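Local coordinates for tegumental protein 20.8 kDa (Clonorchis sinensis, PDB 5X2E) that binds a calcium ion in an EF-hand loop of its calmodulin-like domain, the part of the longer tegumental-allergen-like protein modelled here, at residues I6-D11 against I69-Q74; G14-S19 against I52-F57; I18-L23 against P46-S51; Q42-D47 against S59-K64. All coordinates share one frame; numbering follows the deposited sequence.

Contact 1. Residues I6-D11 against I69-Q74; sequences IFVSID and IDFREQ. With CA (calcium ion), chain B.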
loop_
_atom_site.group_PDB
_atom_site.type_symbol
_atom_site.label_atom_id
_atom_site.label_comp_id
_atom_site.label_asym_id
_atom_site.label_seq_id
_atom_site.Cartn_x
_atom_site.Cartn_y
_atom_site.Cartn_z
ATOM N N ILE A 6 -2.593 2.809 5.363
ATOM C CA ILE A 6 -1.688 3.416 4.383
ATOM C C ILE A 6 -1.749 2.627 3.069
ATOM O O ILE A 6 -1.766 3.229 1.994
ATOM C CB ILE A 6 -0.252 3.519 4.960
ATOM C CG1 ILE A 6 -0.240 4.529 6.124
ATOM C CG2 ILE A 6 0.751 3.914 3.866
ATOM C CD1 ILE A 6 0.958 4.418 7.053
ATOM N N PHE A 7 -1.833 1.298 3.145
ATOM C CA PHE A 7 -1.937 0.484 1.920
ATOM C C PHE A 7 -3.167 0.935 1.129
ATOM O O PHE A 7 -3.099 1.169 -0.080
ATOM C CB PHE A 7 -2.068 -1.019 2.205
ATOM C CG PHE A 7 -2.094 -1.832 0.951
ATOM C CD1 PHE A 7 -0.928 -2.418 0.488
ATOM C CD2 PHE A 7 -3.284 -2.022 0.232
ATOM C CE1 PHE A 7 -0.912 -3.141 -0.689
ATOM C CE2 PHE A 7 -3.271 -2.734 -0.959
ATOM C CZ PHE A 7 -2.091 -3.296 -1.414
ATOM N N VAL A 8 -4.300 0.990 1.812
ATOM C CA VAL A 8 -5.532 1.404 1.148
ATOM C C VAL A 8 -5.429 2.819 0.600
ATOM O O VAL A 8 -5.842 3.085 -0.532
ATOM C CB VAL A 8 -6.727 1.235 2.097
ATOM C CG1 VAL A 8 -7.977 1.916 1.530
ATOM C CG2 VAL A 8 -6.959 -0.263 2.326
ATOM N N SER A 9 -4.788 3.715 1.342
ATOM C CA SER A 9 -4.587 5.070 0.833
ATOM C C SER A 9 -3.716 5.155 -0.434
ATOM O O SER A 9 -4.004 5.909 -1.369
ATOM C CB SER A 9 -3.965 5.935 1.903
ATOM O OG SER A 9 -3.967 7.267 1.443
ATOM N N ILE A 10 -2.639 4.389 -0.461
ATOM C CA ILE A 10 -1.761 4.397 -1.625
ATOM C C ILE A 10 -2.456 3.760 -2.852
ATOM O O ILE A 10 -2.354 4.270 -3.970
ATOM C CB ILE A 10 -0.446 3.669 -1.317
ATOM C CG1 ILE A 10 0.335 4.407 -0.221
ATOM C CG2 ILE A 10 0.389 3.542 -2.586
ATOM C CD1 ILE A 10 1.493 3.581 0.346
ATOM N N ASP A 11 -3.152 2.657 -2.619
ATOM C CA ASP A 11 -3.757 1.865 -3.669
ATOM C C ASP A 11 -5.099 2.461 -4.063
ATOM O O ASP A 11 -6.187 1.903 -3.799
ATOM C CB ASP A 11 -3.920 0.420 -3.211
ATOM C CG ASP A 11 -4.526 -0.442 -4.266
ATOM O OD1 ASP A 11 -4.254 -0.220 -5.469
ATOM O OD2 ASP A 11 -5.323 -1.334 -3.894
ATOM N N ILE A 69 -9.056 -5.746 3.169
ATOM C CA ILE A 69 -10.373 -5.743 2.538
ATOM C C ILE A 69 -11.446 -5.188 3.488
ATOM O O ILE A 69 -12.304 -4.405 3.083
ATOM C CB ILE A 69 -10.747 -7.148 2.053
ATOM C CG1 ILE A 69 -9.793 -7.599 0.938
ATOM C CG2 ILE A 69 -12.193 -7.166 1.574
ATOM C CD1 ILE A 69 -9.943 -9.072 0.610
ATOM N N ASP A 70 -11.403 -5.599 4.750
ATOM C CA ASP A 70 -12.361 -5.096 5.748
ATOM C C ASP A 70 -12.246 -3.599 5.855
ATOM O O ASP A 70 -13.243 -2.874 5.843
ATOM C CB ASP A 70 -12.100 -5.722 7.111
ATOM C CG ASP A 70 -12.855 -6.996 7.305
ATOM O OD1 ASP A 70 -13.827 -7.217 6.567
ATOM O OD2 ASP A 70 -12.491 -7.766 8.211
ATOM N N PHE A 71 -11.007 -3.134 5.963
ATOM C CA PHE A 71 -10.793 -1.701 6.093
ATOM C C PHE A 71 -11.293 -0.970 4.857
ATOM O O PHE A 71 -11.902 0.077 4.967
ATOM C CB PHE A 71 -9.319 -1.370 6.342
ATOM C CG PHE A 71 -9.055 0.109 6.521
ATOM C CD1 PHE A 71 -8.697 0.912 5.440
ATOM C CD2 PHE A 71 -9.167 0.692 7.773
ATOM C CE1 PHE A 71 -8.484 2.268 5.602
ATOM C CE2 PHE A 71 -8.930 2.055 7.951
ATOM C CZ PHE A 71 -8.596 2.836 6.866
ATOM N N ARG A 72 -11.004 -1.512 3.682
ATOM C CA ARG A 72 -11.481 -0.942 2.443
ATOM C C ARG A 72 -12.993 -0.828 2.407
ATOM O O ARG A 72 -13.520 0.214 2.036
ATOM C CB ARG A 72 -11.005 -1.818 1.271
ATOM C CG ARG A 72 -11.412 -1.341 -0.132
ATOM C CD ARG A 72 -10.312 -0.584 -0.813
ATOM N NE ARG A 72 -9.071 -1.352 -0.942
ATOM C CZ ARG A 72 -7.970 -0.876 -1.524
ATOM N NH1 ARG A 72 -7.952 0.383 -1.976
ATOM N NH2 ARG A 72 -6.878 -1.639 -1.644
ATOM N N GLU A 73 -13.696 -1.886 2.808
ATOM C CA GLU A 73 -15.145 -1.860 2.795
ATOM C C GLU A 73 -15.663 -0.837 3.806
ATOM O O GLU A 73 -16.627 -0.131 3.535
ATOM C CB GLU A 73 -15.712 -3.254 3.097
ATOM C CG GLU A 73 -15.429 -4.238 1.972
ATOM C CD GLU A 73 -15.854 -5.651 2.277
ATOM O OE1 GLU A 73 -16.210 -5.936 3.437
ATOM O OE2 GLU A 73 -15.820 -6.466 1.316
ATOM N N GLN A 74 -15.028 -0.767 4.981
ATOM C CA GLN A 74 -15.432 0.187 6.040
ATOM C C GLN A 74 -15.155 1.619 5.651
ATOM O O GLN A 74 -15.951 2.499 5.938
ATOM C CB GLN A 74 -14.706 -0.075 7.358
ATOM C CG GLN A 74 -15.004 -1.383 7.960
ATOM C CD GLN A 74 -14.084 -1.715 9.109
ATOM O OE1 GLN A 74 -13.461 -0.824 9.708
ATOM N NE2 GLN A 74 -13.997 -3.000 9.439
HETATM CA CA CA B . -3.352 0.081 -7.494
HETATM O O HOH W 1 -2.360 0.027 -9.617
#
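A buried salt bridge between D11 and R72, flanked by a small apolar patch of V8 on F71, ties helix 65-79 to the end of helix 3-10, just where the calcium-binding EF-hand loop begins. The two helix segments cross at -61°, and their axes stay 10.0 Å apart, so long side chains have to bridge the gap. R72 does most of this: its chain bends at chi2 and chi3 and brings the guanidinium end-on to D11. NH1 donates to the backbone D11 O at 3.0 Å, an oxygen that lies near the guanidinium plane, while NH2 reaches the carboxylate at D11 OD2, 2.8 Å away. That second bond is more bent (134° at the hydrogen). It meets OD2 on its anti side, with the carboxylate standing nearly upright to the guanidinium, the planes 84° apart. V8 roofs the group, its CG2 sitting 3.9 Å above the guanidinium plane over its centre, and the same methyl touches the edge of the F71 ring at CD1, 3.8 Å away. The edge of the F7 ring also comes near, with CE2 3.8 Å from R72 NH2. N16 joins the polar cluster, giving its backbone N to D11 OD2 and accepting from R72 NH2 through OD1. The two oxygens of D11 thus divide their work: OD1 binds the calcium ion at 2.2 Å, and OD2 takes the arginine and the loop amide. R72 is a second-shell residue that probably helps fix the rotation of a metal-binding carboxylate and would tend to keep it ionised.

Contact 2. Residues G14-S19 against I52-F57; sequences GTNVIS and ITLETF. With CA (calcium ion), chain B.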
loop_
_atom_site.group_PDB
_atom_site.type_symbol
_atom_site.label_atom_id
_atom_site.label_comp_id
_atom_site.label_asym_id
_atom_site.label_seq_id
_atom_site.Cartn_x
_atom_site.Cartn_y
_atom_site.Cartn_z
ATOM N N GLY A 14 -7.908 0.606 -5.906
ATOM C CA GLY A 14 -8.469 -0.594 -5.318
ATOM C C GLY A 14 -8.035 -1.897 -5.969
ATOM O O GLY A 14 -8.656 -2.928 -5.712
ATOM N N THR A 15 -6.972 -1.912 -6.771
ATOM C CA THR A 15 -6.619 -3.173 -7.430
ATOM C C THR A 15 -5.891 -4.136 -6.507
ATOM O O THR A 15 -5.653 -5.287 -6.898
ATOM C CB THR A 15 -5.734 -2.924 -8.679
ATOM O OG1 THR A 15 -4.511 -2.268 -8.264
ATOM C CG2 THR A 15 -6.481 -2.082 -9.719
ATOM N N ASN A 16 -5.505 -3.663 -5.317
ATOM C CA ASN A 16 -4.681 -4.456 -4.392
ATOM C C ASN A 16 -3.298 -4.783 -4.952
ATOM O O ASN A 16 -2.591 -5.679 -4.469
ATOM C CB ASN A 16 -5.408 -5.727 -3.955
ATOM C CG ASN A 16 -6.660 -5.412 -3.191
ATOM O OD1 ASN A 16 -6.611 -4.683 -2.199
ATOM N ND2 ASN A 16 -7.798 -5.897 -3.678
ATOM N N VAL A 17 -2.888 -3.971 -5.916
ATOM C CA VAL A 17 -1.516 -3.880 -6.346
ATOM C C VAL A 17 -1.150 -2.396 -6.286
ATOM O O VAL A 17 -1.796 -1.567 -6.945
ATOM C CB VAL A 17 -1.313 -4.413 -7.758
ATOM C CG1 VAL A 17 0.164 -4.328 -8.123
ATOM C CG2 VAL A 17 -1.829 -5.863 -7.876
ATOM N N ILE A 18 -0.125 -2.069 -5.509
ATOM C CA ILE A 18 0.419 -0.726 -5.467
ATOM C C ILE A 18 1.407 -0.592 -6.633
ATOM O O ILE A 18 2.425 -1.302 -6.736
ATOM C CB ILE A 18 1.089 -0.434 -4.113
ATOM C CG1 ILE A 18 -0.002 -0.239 -3.052
ATOM C CG2 ILE A 18 2.048 0.760 -4.245
ATOM C CD1 ILE A 18 0.576 -0.026 -1.631
ATOM N N SER A 19 1.080 0.280 -7.563
ATOM C CA SER A 19 1.997 0.578 -8.632
ATOM C C SER A 19 3.079 1.533 -8.141
ATOM O O SER A 19 2.883 2.297 -7.168
ATOM C CB SER A 19 1.239 1.193 -9.829
ATOM O OG SER A 19 0.909 2.535 -9.515
ATOM N N ILE A 52 3.840 -3.788 -6.060
ATOM C CA ILE A 52 3.737 -4.289 -4.704
ATOM C C ILE A 52 2.354 -4.871 -4.498
ATOM O O ILE A 52 1.365 -4.149 -4.450
ATOM C CB ILE A 52 4.024 -3.169 -3.685
ATOM C CG1 ILE A 52 5.522 -2.751 -3.716
ATOM C CG2 ILE A 52 3.585 -3.606 -2.286
ATOM C CD1 ILE A 52 5.817 -1.408 -3.082
ATOM N N THR A 53 2.246 -6.184 -4.355
ATOM C CA THR A 53 0.932 -6.796 -4.174
ATOM C C THR A 53 0.502 -6.773 -2.718
ATOM O O THR A 53 1.327 -6.760 -1.786
ATOM C CB THR A 53 0.912 -8.266 -4.658
ATOM O OG1 THR A 53 1.778 -9.048 -3.826
ATOM C CG2 THR A 53 1.376 -8.365 -6.097
ATOM N N LEU A 54 -0.808 -6.796 -2.527
ATOM C CA LEU A 54 -1.363 -6.926 -1.193
ATOM C C LEU A 54 -0.781 -8.179 -0.501
ATOM O O LEU A 54 -0.451 -8.125 0.695
ATOM C CB LEU A 54 -2.886 -7.007 -1.275
ATOM C CG LEU A 54 -3.562 -7.213 0.064
ATOM C CD1 LEU A 54 -3.202 -6.098 1.025
ATOM C CD2 LEU A 54 -5.087 -7.262 -0.155
ATOM N N GLU A 55 -0.638 -9.278 -1.258
ATOM C CA GLU A 55 -0.124 -10.546 -0.705
ATOM C C GLU A 55 1.282 -10.381 -0.097
ATOM O O GLU A 55 1.564 -10.849 1.001
ATOM C CB GLU A 55 -0.101 -11.657 -1.779
ATOM C CG GLU A 55 -1.485 -12.175 -2.198
ATOM C CD GLU A 55 -2.195 -12.992 -1.125
ATOM O OE1 GLU A 55 -1.561 -13.604 -0.247
ATOM O OE2 GLU A 55 -3.405 -13.032 -1.147
ATOM N N THR A 56 2.183 -9.739 -0.829
ATOM C CA THR A 56 3.564 -9.617 -0.363
ATOM C C THR A 56 3.655 -8.613 0.784
ATOM O O THR A 56 4.397 -8.808 1.745
ATOM C CB THR A 56 4.482 -9.228 -1.519
ATOM O OG1 THR A 56 4.407 -10.257 -2.526
ATOM C CG2 THR A 56 5.905 -9.110 -1.041
ATOM N N PHE A 57 2.898 -7.530 0.656
ATOM C CA PHE A 57 2.805 -6.531 1.713
ATOM C C PHE A 57 2.386 -7.226 3.021
ATOM O O PHE A 57 3.038 -7.073 4.063
ATOM C CB PHE A 57 1.805 -5.448 1.287
ATOM C CG PHE A 57 1.603 -4.340 2.267
ATOM C CD1 PHE A 57 0.497 -4.345 3.110
ATOM C CD2 PHE A 57 2.460 -3.245 2.293
ATOM C CE1 PHE A 57 0.269 -3.278 3.984
ATOM C CE2 PHE A 57 2.224 -2.193 3.142
ATOM C CZ PHE A 57 1.118 -2.211 3.986
HETATM CA CA CA B . -3.352 0.081 -7.494
HETATM O O HOH W 1 -2.360 0.027 -9.617
#
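The short antiparallel two-stranded sheet that joins the two loops of an EF-hand pair is built here by strand 17-19 pairing with strand 51-53. I18 and I52 form the hydrogen-bonded pair: I18 N donates to I52 O at 2.8 Å, and I52 N returns a bond to I18 O at 2.9 Å. V17 and T53 follow as a non-hydrogen-bonded pair, where V17 CA lends a CH contact to I52 O. One step further, past the end of the strand, L54 N bonds to N16 O, a single further bond that ties the loop to the first residue of helix 54-61. On the sheet face that carries I18 and I52, the two CB atoms meet at 4.0 Å, and both side chains pack into the core beside W40. V17 and T53 occupy the other face. N16 and L54 lie side by side and point the same way; L54 CD2 rests 3.6 Å from N16 OD1, whose polar partner is R72 on helix 65-79. T53 serves as N-cap of helix 54-61, its OG1 accepting from T56 N at 3.1 Å. The pairing matters to the metal because V17 belongs to both systems: its flanking residues N16 and I18 are pinned to the partner segment, while its own carbonyl turns to the calcium ion. T15, with OG1 lodged between its backbone N and carbonyl carbon (chi1 61°), adds a longer ligand. V17 O is 2.3 Å from calcium, and T15 OG1 is 2.7 Å from it.

Contact 3. Residues I18-L23 against P46-S51; sequences ISYPEL and PDNTGS. With CA (calcium ion), chain B.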
loop_
_atom_site.group_PDB
_atom_site.type_symbol
_atom_site.label_atom_id
_atom_site.label_comp_id
_atom_site.label_asym_id
_atom_site.label_seq_id
_atom_site.Cartn_x
_atom_site.Cartn_y
_atom_site.Cartn_z
ATOM N N ILE A 18 -0.125 -2.069 -5.509
ATOM C CA ILE A 18 0.419 -0.726 -5.467
ATOM C C ILE A 18 1.407 -0.592 -6.633
ATOM O O ILE A 18 2.425 -1.302 -6.736
ATOM C CB ILE A 18 1.089 -0.434 -4.113
ATOM C CG1 ILE A 18 -0.002 -0.239 -3.052
ATOM C CG2 ILE A 18 2.048 0.760 -4.245
ATOM C CD1 ILE A 18 0.576 -0.026 -1.631
ATOM N N SER A 19 1.080 0.280 -7.563
ATOM C CA SER A 19 1.997 0.578 -8.632
ATOM C C SER A 19 3.079 1.533 -8.141
ATOM O O SER A 19 2.883 2.297 -7.168
ATOM C CB SER A 19 1.239 1.193 -9.829
ATOM O OG SER A 19 0.909 2.535 -9.515
ATOM N N TYR A 20 4.212 1.551 -8.822
ATOM C CA TYR A 20 5.242 2.493 -8.451
ATOM C C TYR A 20 4.770 3.975 -8.582
ATOM O O TYR A 20 4.989 4.766 -7.663
ATOM C CB TYR A 20 6.515 2.221 -9.221
ATOM C CG TYR A 20 7.246 0.908 -8.902
ATOM C CD1 TYR A 20 6.912 0.113 -7.816
ATOM C CD2 TYR A 20 8.286 0.490 -9.727
ATOM C CE1 TYR A 20 7.629 -1.056 -7.535
ATOM C CE2 TYR A 20 8.982 -0.669 -9.476
ATOM C CZ TYR A 20 8.651 -1.452 -8.379
ATOM O OH TYR A 20 9.414 -2.595 -8.161
ATOM N N PRO A 21 4.001 4.342 -9.630
ATOM C CA PRO A 21 3.468 5.728 -9.617
ATOM C C PRO A 21 2.546 6.012 -8.410
ATOM O O PRO A 21 2.623 7.124 -7.862
ATOM C CB PRO A 21 2.694 5.814 -10.946
ATOM C CG PRO A 21 3.498 4.861 -11.855
ATOM C CD PRO A 21 3.834 3.698 -10.947
ATOM N N GLU A 22 1.702 5.050 -8.010
ATOM C CA GLU A 22 0.857 5.251 -6.835
ATOM C C GLU A 22 1.689 5.544 -5.594
ATOM O O GLU A 22 1.375 6.458 -4.842
ATOM C CB GLU A 22 -0.024 4.003 -6.583
ATOM C CG GLU A 22 -1.242 3.937 -7.487
ATOM C CD GLU A 22 -2.034 2.636 -7.324
ATOM O OE1 GLU A 22 -1.481 1.610 -6.857
ATOM O OE2 GLU A 22 -3.241 2.604 -7.650
ATOM N N LEU A 23 2.732 4.754 -5.382
ATOM C CA LEU A 23 3.615 4.925 -4.245
ATOM C C LEU A 23 4.306 6.288 -4.322
ATOM O O LEU A 23 4.358 7.031 -3.348
ATOM C CB LEU A 23 4.633 3.778 -4.237
ATOM C CG LEU A 23 5.760 3.887 -3.216
ATOM C CD1 LEU A 23 5.222 3.864 -1.762
ATOM C CD2 LEU A 23 6.742 2.759 -3.469
ATOM N N PRO A 46 10.685 -7.460 -2.941
ATOM C CA PRO A 46 12.091 -7.852 -2.872
ATOM C C PRO A 46 12.582 -8.553 -4.124
ATOM O O PRO A 46 13.778 -8.443 -4.420
ATOM C CB PRO A 46 12.126 -8.804 -1.662
ATOM C CG PRO A 46 10.713 -9.326 -1.569
ATOM C CD PRO A 46 9.871 -8.154 -1.921
ATOM N N ASP A 47 11.695 -9.263 -4.818
ATOM C CA ASP A 47 12.051 -9.948 -6.064
ATOM C C ASP A 47 11.978 -9.037 -7.297
ATOM O O ASP A 47 12.172 -9.496 -8.422
ATOM C CB ASP A 47 11.150 -11.162 -6.269
ATOM C CG ASP A 47 11.392 -12.239 -5.236
ATOM O OD1 ASP A 47 10.412 -12.787 -4.693
ATOM O OD2 ASP A 47 12.566 -12.533 -4.957
ATOM N N ASN A 48 11.677 -7.754 -7.089
ATOM C CA ASN A 48 11.739 -6.777 -8.169
ATOM C C ASN A 48 10.780 -7.132 -9.315
ATOM O O ASN A 48 11.151 -7.186 -10.488
ATOM C CB ASN A 48 13.180 -6.655 -8.671
ATOM C CG ASN A 48 13.422 -5.389 -9.449
ATOM O OD1 ASN A 48 12.593 -4.478 -9.455
ATOM N ND2 ASN A 48 14.576 -5.308 -10.090
ATOM N N THR A 49 9.531 -7.387 -8.948
ATOM C CA THR A 49 8.508 -7.742 -9.913
ATOM C C THR A 49 7.973 -6.506 -10.622
ATOM O O THR A 49 7.316 -6.618 -11.648
ATOM C CB THR A 49 7.316 -8.467 -9.247
ATOM O OG1 THR A 49 6.648 -7.564 -8.354
ATOM C CG2 THR A 49 7.796 -9.700 -8.468
ATOM N N GLY A 50 8.198 -5.331 -10.045
ATOM C CA GLY A 50 7.743 -4.096 -10.651
ATOM C C GLY A 50 6.492 -3.500 -10.029
ATOM O O GLY A 50 5.993 -2.486 -10.515
ATOM N N SER A 51 5.979 -4.112 -8.968
ATOM C CA SER A 51 4.815 -3.564 -8.257
ATOM C C SER A 51 4.736 -4.263 -6.906
ATOM O O SER A 51 5.502 -5.209 -6.635
ATOM C CB SER A 51 3.527 -3.753 -9.029
ATOM O OG SER A 51 3.251 -5.131 -9.196
HETATM CA CA CA B . -3.352 0.081 -7.494
HETATM O O HOH W 2 4.378 -0.405 -10.985
HETATM O O HOH W 3 12.054 -2.382 -8.412
HETATM O O HOH W 1 -2.360 0.027 -9.617
#
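Y20, in the first turn of helix 20-29, lays its ring over the backbone of G50 in the loop that leads to strand 51-53. From CB the chain leaves with CG anti to the carbonyl carbon (chi1 -67°), which carries the ring out from the helix and across the loop. CG, CD1 and CD2 all look onto the G50 carbonyl oxygen, which stands 3.5 Å above the ring plane over its centre. Farther out, CE2 is still nearest that oxygen, while CE1 meets G50 C and O about equally and also approaches S51 N. At CZ the carbonyl carbon takes over, 3.4 Å away at G50 C. At the tip, OH is 3.4 Å from G50 CA and is hydrogen-bonded to D45 OD2, the same carboxylate oxygen that accepts from G50 N, so D45 holds both the hydroxyl and the peptide beneath it. A water also donates to OH; its further link to N48 OD1 is too short to trust. By the ring's root a second water joins the segments, accepting from Y20 N at 2.9 Å and donating to G50 O at 2.7 Å. Nearer the sheet, S51 CB abuts I18 O at 3.5 Å. A capping box holds the helix start: E22 N bonds to S19 OG at 3.0 Å, and S19 N returns a bond to E22 OE1. E22 also grips the calcium ion with both oxygens. The contact lies at the surface, between the start of helix 20-29, with strand 17-19 before it, and the loop after helix 35-44, and K41 of helix 35-44 makes a cation-pi contact with the Y20 ring.

Contact 4. Residues Q42-D47 against S59-K64; sequences QLFDPD and SKLGLK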
loop_
_atom_site.group_PDB
_atom_site.type_symbol
_atom_site.label_atom_id
_atom_site.label_comp_id
_atom_site.label_asym_id
_atom_site.label_seq_id
_atom_site.Cartn_x
_atom_site.Cartn_y
_atom_site.Cartn_z
ATOM N N GLN A 42 12.134 -2.303 -1.549
ATOM C CA GLN A 42 13.001 -3.300 -0.964
ATOM C C GLN A 42 12.284 -4.205 0.021
ATOM O O GLN A 42 12.514 -5.410 0.051
ATOM C CB GLN A 42 14.155 -2.597 -0.292
ATOM C CG GLN A 42 15.103 -2.002 -1.304
ATOM C CD GLN A 42 16.350 -1.411 -0.669
ATOM O OE1 GLN A 42 16.541 -1.495 0.545
ATOM N NE2 GLN A 42 17.207 -0.809 -1.493
ATOM N N LEU A 43 11.413 -3.628 0.832
ATOM C CA LEU A 43 10.671 -4.421 1.809
ATOM C C LEU A 43 9.531 -5.249 1.175
ATOM O O LEU A 43 9.319 -6.403 1.560
ATOM C CB LEU A 43 10.099 -3.512 2.919
ATOM C CG LEU A 43 11.096 -2.798 3.853
ATOM C CD1 LEU A 43 10.420 -1.746 4.731
ATOM C CD2 LEU A 43 11.846 -3.776 4.738
ATOM N N PHE A 44 8.837 -4.684 0.180
ATOM C CA PHE A 44 7.558 -5.238 -0.305
ATOM C C PHE A 44 7.574 -5.702 -1.752
ATOM O O PHE A 44 6.598 -6.284 -2.231
ATOM C CB PHE A 44 6.457 -4.203 -0.124
ATOM C CG PHE A 44 6.331 -3.726 1.278
ATOM C CD1 PHE A 44 6.206 -4.619 2.334
ATOM C CD2 PHE A 44 6.307 -2.357 1.540
ATOM C CE1 PHE A 44 6.092 -4.158 3.646
ATOM C CE2 PHE A 44 6.190 -1.895 2.830
ATOM C CZ PHE A 44 6.084 -2.795 3.888
ATOM N N ASP A 45 8.680 -5.441 -2.443
ATOM C CA ASP A 45 8.887 -6.013 -3.787
ATOM C C ASP A 45 10.311 -6.546 -3.864
ATOM O O ASP A 45 11.069 -6.143 -4.742
ATOM C CB ASP A 45 8.638 -4.970 -4.900
ATOM C CG ASP A 45 8.622 -5.590 -6.292
ATOM O OD1 ASP A 45 8.394 -6.827 -6.414
ATOM O OD2 ASP A 45 8.833 -4.841 -7.281
ATOM N N PRO A 46 10.685 -7.460 -2.941
ATOM C CA PRO A 46 12.091 -7.852 -2.872
ATOM C C PRO A 46 12.582 -8.553 -4.124
ATOM O O PRO A 46 13.778 -8.443 -4.420
ATOM C CB PRO A 46 12.126 -8.804 -1.662
ATOM C CG PRO A 46 10.713 -9.326 -1.569
ATOM C CD PRO A 46 9.871 -8.154 -1.921
ATOM N N ASP A 47 11.695 -9.263 -4.818
ATOM C CA ASP A 47 12.051 -9.948 -6.064
ATOM C C ASP A 47 11.978 -9.037 -7.297
ATOM O O ASP A 47 12.172 -9.496 -8.422
ATOM C CB ASP A 47 11.150 -11.162 -6.269
ATOM C CG ASP A 47 11.392 -12.239 -5.236
ATOM O OD1 ASP A 47 10.412 -12.787 -4.693
ATOM O OD2 ASP A 47 12.566 -12.533 -4.957
ATOM N N SER A 59 2.391 -10.530 3.802
ATOM C CA SER A 59 3.346 -11.534 4.272
ATOM C C SER A 59 4.512 -10.901 5.042
ATOM O O SER A 59 4.962 -11.431 6.055
ATOM C CB SER A 59 3.853 -12.350 3.089
ATOM O OG SER A 59 2.795 -13.139 2.571
ATOM N N LYS A 60 4.996 -9.762 4.561
ATOM C CA LYS A 60 6.134 -9.102 5.200
ATOM C C LYS A 60 5.755 -8.511 6.547
ATOM O O LYS A 60 6.572 -8.473 7.460
ATOM C CB LYS A 60 6.721 -8.011 4.299
ATOM C CG LYS A 60 7.371 -8.545 3.030
ATOM C CD LYS A 60 8.641 -9.355 3.310
ATOM C CE LYS A 60 9.196 -9.910 2.002
ATOM N NZ LYS A 60 10.478 -10.650 2.167
ATOM N N LEU A 61 4.515 -8.045 6.671
ATOM C CA LEU A 61 4.102 -7.340 7.878
ATOM C C LEU A 61 3.348 -8.224 8.875
ATOM O O LEU A 61 3.020 -7.775 9.965
ATOM C CB LEU A 61 3.225 -6.134 7.500
ATOM C CG LEU A 61 3.989 -5.075 6.709
ATOM C CD1 LEU A 61 3.053 -4.006 6.165
ATOM C CD2 LEU A 61 5.031 -4.445 7.604
ATOM N N GLY A 62 3.042 -9.462 8.494
ATOM C CA GLY A 62 2.260 -10.344 9.357
ATOM C C GLY A 62 0.765 -10.022 9.380
ATOM O O GLY A 62 0.100 -10.258 10.387
ATOM N N LEU A 63 0.244 -9.480 8.276
ATOM C CA LEU A 63 -1.177 -9.175 8.121
ATOM C C LEU A 63 -1.838 -10.223 7.232
ATOM O O LEU A 63 -1.149 -11.011 6.585
ATOM C CB LEU A 63 -1.363 -7.774 7.527
ATOM C CG LEU A 63 -0.731 -6.599 8.284
ATOM C CD1 LEU A 63 -0.710 -5.335 7.408
ATOM C CD2 LEU A 63 -1.437 -6.364 9.632
ATOM N N LYS A 64 -3.169 -10.237 7.196
ATOM C CA LYS A 64 -3.881 -11.060 6.221
ATOM C C LYS A 64 -4.561 -10.138 5.219
ATOM O O LYS A 64 -4.936 -9.031 5.579
ATOM C CB LYS A 64 -4.893 -11.974 6.913
ATOM C CG LYS A 64 -4.243 -12.894 7.942
ATOM C CD LYS A 64 -5.249 -13.691 8.755
ATOM C CE LYS A 64 -4.557 -14.463 9.886
ATOM N NZ LYS A 64 -4.557 -15.941 9.674
#
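F44 and L61, each at the last turn of its helix, close a helix-loop-helix unit of the EF-hand domain pair, where helix 54-61 comes back against the end of helix 35-44. The inner side is apolar and well packed. L61 crosses F44 at about a right angle and sets its branch point, CG, 3.8 Å from F44 CE1, with CD1 of the leucine near both CE1 and CZ. F44 is buried, and its ring also meets W40 edge-to-face and F57 at an inclined angle, so it ties this edge to the hydrophobic core. K60 marks the change to the outside. Its CB touches the ring edge, 4.0 Å from F44 CD1, and the side chain then runs past the phenylalanine in the opposite direction. A bend at chi2 (-67°) turns the rest of the methylene chain along the end of helix 35-44 toward P46. The packing thins out at that exposed end, where the proline ring slides by the lysine and P46 CG lies 3.9 Å from K60 CE. The one close approach on this outer side comes at the start of the lysine chain, from a backbone oxygen: L43 O is 3.2 Å from K60 CG.

In the fold
Of the four, contact 1 closes the longest loop, and the other three lie nested within it. Contacts 2 and 3 have centres about 8 Å apart, share I18 and S19, and both use strand 17-19. Contact 4, centred about 10 Å from contact 2, shares helix 54-61 with it, and their segments alternate along the chain; its centre is about 12 Å from that of contact 3, and it begins where contact 3 ends, sharing P46 and D47. Contacts 1 and 3, centres about 17 Å apart on opposite sides of the chain's centre, nevertheless meet at the calcium ion, which contact 2 also touches. The metal site is thus bound into the two-stranded sheet and onto helix 65-79, while contact 4 lies away from it.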